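Membrane-anchored mycosin mycp1 (Mycobacterium smegmatis, PDB 4KB5) is a subtilisin-like serine protease that cleaves EspB and may both regulate ESX-1 secretion and influence virulence in mycobacteria. Local coordinates at residues I200-V204 with N205-A209. Residues are numbered along the deposited sequence; the frame is centred on the assembly and turned at random.
Sequences INYAV and NVKGA
With CG trans to the main-chain nitrogen (chi1 175°), the ring of Tyr202 runs forward along the helix end to Val206 and Lys207. Lys207 turns its own CG back beside its backbone N, which sets that methylene over one ring face, 4.1 Å from CG to the Tyr202 ring centroid, in a CH-pi contact. CD continues toward the phenol oxygen, so the two chains run side by side. Val206 meets the ring obliquely, CG1 lying 3.8 Å from Tyr202 CE1. On the neighbouring side of the helix, with one turn between them, Asn205 ND2 gives a nearly straight bond (171°) to Asn201 OD1 at 2.9 Å; it enters above the acceptor's carbonyl plane, and the two amides are turned 69° apart. At Tyr202 the backbone widens into a pi-type turn: Lys207 N reaches Tyr202 O at 2.9 Å. Gly208, with positive phi, leaves the helix, and Ala209 N binds Ala203 O at 3.0 Å. Ala203 packs on helix 154-171 and, with Val204, on Ile211; the chain passes through this turn into strand 210-214, an interior strand of the parallel subtilase sheet. Tyr202 OH is hydrogen-bonded to Asn171 OD1, fixing the ring's far end. The ring face and lysine methylenes thus gain CH-pi and dispersion contact, while the Asn201-Asn205 amide bond adds a side-chain link alongside the main-chain bond from Asn205 N to Asn201 O.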
ATOM      1  N   ILE A 200       7.747   1.438 -11.788  1.00 27.51           N
ATOM      2  CA  ILE A 200       6.273   1.482 -11.771  1.00 27.75           C
ATOM      3  C   ILE A 200       5.670   1.379 -13.182  1.00 28.54           C
ATOM      4  O   ILE A 200       4.799   0.534 -13.447  1.00 28.28           O
ATOM      5  CB  ILE A 200       5.780   2.694 -10.973  1.00 27.48           C
ATOM      6  CG1 ILE A 200       6.132   2.483  -9.494  1.00 27.16           C
ATOM      7  CG2 ILE A 200       4.282   2.905 -11.156  1.00 28.19           C
ATOM      8  CD1 ILE A 200       6.050   3.725  -8.639  1.00 27.92           C
ATOM      9  N   ASN A 201       6.176   2.199 -14.098  1.00 30.48           N
ATOM     10  CA  ASN A 201       5.754   2.150 -15.497  1.00 29.30           C
ATOM     11  C   ASN A 201       5.989   0.776 -16.096  1.00 28.90           C
ATOM     12  O   ASN A 201       5.130   0.235 -16.796  1.00 29.51           O
ATOM     13  CB  ASN A 201       6.500   3.213 -16.312  1.00 31.90           C
ATOM     14  CG  ASN A 201       6.114   3.194 -17.780  1.00 34.26           C
ATOM     15  OD1 ASN A 201       5.033   3.648 -18.161  1.00 32.38           O
ATOM     16  ND2 ASN A 201       6.989   2.637 -18.610  1.00 34.14           N
ATOM     17  N   TYR A 202       7.158   0.201 -15.809  1.00 29.81           N
ATOM     18  CA  TYR A 202       7.451  -1.167 -16.225  1.00 30.96           C
ATOM     19  C   TYR A 202       6.431  -2.185 -15.682  1.00 30.06           C
ATOM     20  O   TYR A 202       5.843  -2.967 -16.436  1.00 29.47           O
ATOM     21  CB  TYR A 202       8.887  -1.566 -15.809  1.00 34.18           C
ATOM     22  CG  TYR A 202       9.205  -3.011 -16.116  1.00 36.64           C
ATOM     23  CD1 TYR A 202       9.441  -3.436 -17.430  1.00 37.58           C
ATOM     24  CD2 TYR A 202       9.246  -3.965 -15.096  1.00 37.33           C
ATOM     25  CE1 TYR A 202       9.714  -4.773 -17.715  1.00 39.20           C
ATOM     26  CE2 TYR A 202       9.525  -5.297 -15.368  1.00 38.58           C
ATOM     27  CZ  TYR A 202       9.760  -5.697 -16.673  1.00 39.92           C
ATOM     28  OH  TYR A 202      10.025  -7.026 -16.929  1.00 39.99           O
ATOM     29  N   ALA A 203       6.228  -2.181 -14.370  1.00 29.07           N
ATOM     30  CA  ALA A 203       5.297  -3.133 -13.751  1.00 29.24           C
ATOM     31  C   ALA A 203       3.844  -2.941 -14.243  1.00 29.31           C
ATOM     32  O   ALA A 203       3.129  -3.920 -14.505  1.00 29.83           O
ATOM     33  CB  ALA A 203       5.378  -3.029 -12.232  1.00 28.09           C
ATOM     34  N   VAL A 204       3.421  -1.685 -14.401  1.00 28.95           N
ATOM     35  CA  VAL A 204       2.024  -1.407 -14.791  1.00 29.33           C
ATOM     36  C   VAL A 204       1.847  -1.547 -16.302  1.00 29.71           C
ATOM     37  O   VAL A 204       1.053  -2.354 -16.772  1.00 29.98           O
ATOM     38  CB  VAL A 204       1.555  -0.006 -14.307  1.00 28.61           C
ATOM     39  CG1 VAL A 204       0.111   0.281 -14.716  1.00 28.32           C
ATOM     40  CG2 VAL A 204       1.698   0.117 -12.798  1.00 29.09           C
ATOM     41  N   ASN A 205       2.614  -0.776 -17.059  1.00 32.72           N
ATOM     42  CA  ASN A 205       2.387  -0.667 -18.502  1.00 34.89           C
ATOM     43  C   ASN A 205       3.001  -1.765 -19.361  1.00 36.43           C
ATOM     44  O   ASN A 205       2.474  -2.070 -20.425  1.00 37.58           O
ATOM     45  CB  ASN A 205       2.757   0.743 -18.985  1.00 33.11           C
ATOM     46  CG  ASN A 205       1.762   1.791 -18.487  1.00 32.75           C
ATOM     47  OD1 ASN A 205       0.569   1.512 -18.391  1.00 32.36           O
ATOM     48  ND2 ASN A 205       2.250   2.977 -18.133  1.00 32.35           N
ATOM     49  N   VAL A 206       4.094  -2.367 -18.890  1.00 37.24           N
ATOM     50  CA  VAL A 206       4.724  -3.483 -19.598  1.00 37.93           C
ATOM     51  C   VAL A 206       4.227  -4.827 -19.062  1.00 38.13           C
ATOM     52  O   VAL A 206       3.847  -5.692 -19.837  1.00 38.31           O
ATOM     53  CB  VAL A 206       6.276  -3.417 -19.554  1.00 39.88           C
ATOM     54  CG1 VAL A 206       6.889  -4.609 -20.280  1.00 39.15           C
ATOM     55  CG2 VAL A 206       6.777  -2.118 -20.175  1.00 39.13           C
ATOM     56  N   LYS A 207       4.214  -5.006 -17.743  1.00 36.92           N
ATOM     57  CA  LYS A 207       3.821  -6.307 -17.186  1.00 36.15           C
ATOM     58  C   LYS A 207       2.344  -6.447 -16.763  1.00 35.41           C
ATOM     59  O   LYS A 207       1.891  -7.544 -16.443  1.00 35.64           O
ATOM     60  CB  LYS A 207       4.762  -6.726 -16.042  1.00 36.55           C
ATOM     61  CG  LYS A 207       6.229  -6.851 -16.450  1.00 39.97           C
ATOM     62  CD  LYS A 207       6.454  -7.953 -17.483  1.00 43.08           C
ATOM     63  CE  LYS A 207       6.681  -9.300 -16.818  1.00 44.54           C
ATOM     64  NZ  LYS A 207       6.435 -10.433 -17.748  1.00 49.82           N
ATOM     65  N   GLY A 208       1.594  -5.352 -16.757  1.00 33.32           N
ATOM     66  CA  GLY A 208       0.143  -5.443 -16.538  1.00 32.22           C
ATOM     67  C   GLY A 208      -0.304  -5.655 -15.093  1.00 32.43           C
ATOM     68  O   GLY A 208      -1.321  -6.299 -14.848  1.00 32.81           O
ATOM     69  N   ALA A 209       0.436  -5.095 -14.139  1.00 31.58           N
ATOM     70  CA  ALA A 209       0.114  -5.247 -12.707  1.00 32.05           C
ATOM     71  C   ALA A 209      -0.577  -4.010 -12.149  1.00 29.18           C
ATOM     72  O   ALA A 209      -0.156  -2.897 -12.445  1.00 28.28           O
ATOM     73  CB  ALA A 209       1.378  -5.526 -11.902  1.00 31.11           C
TER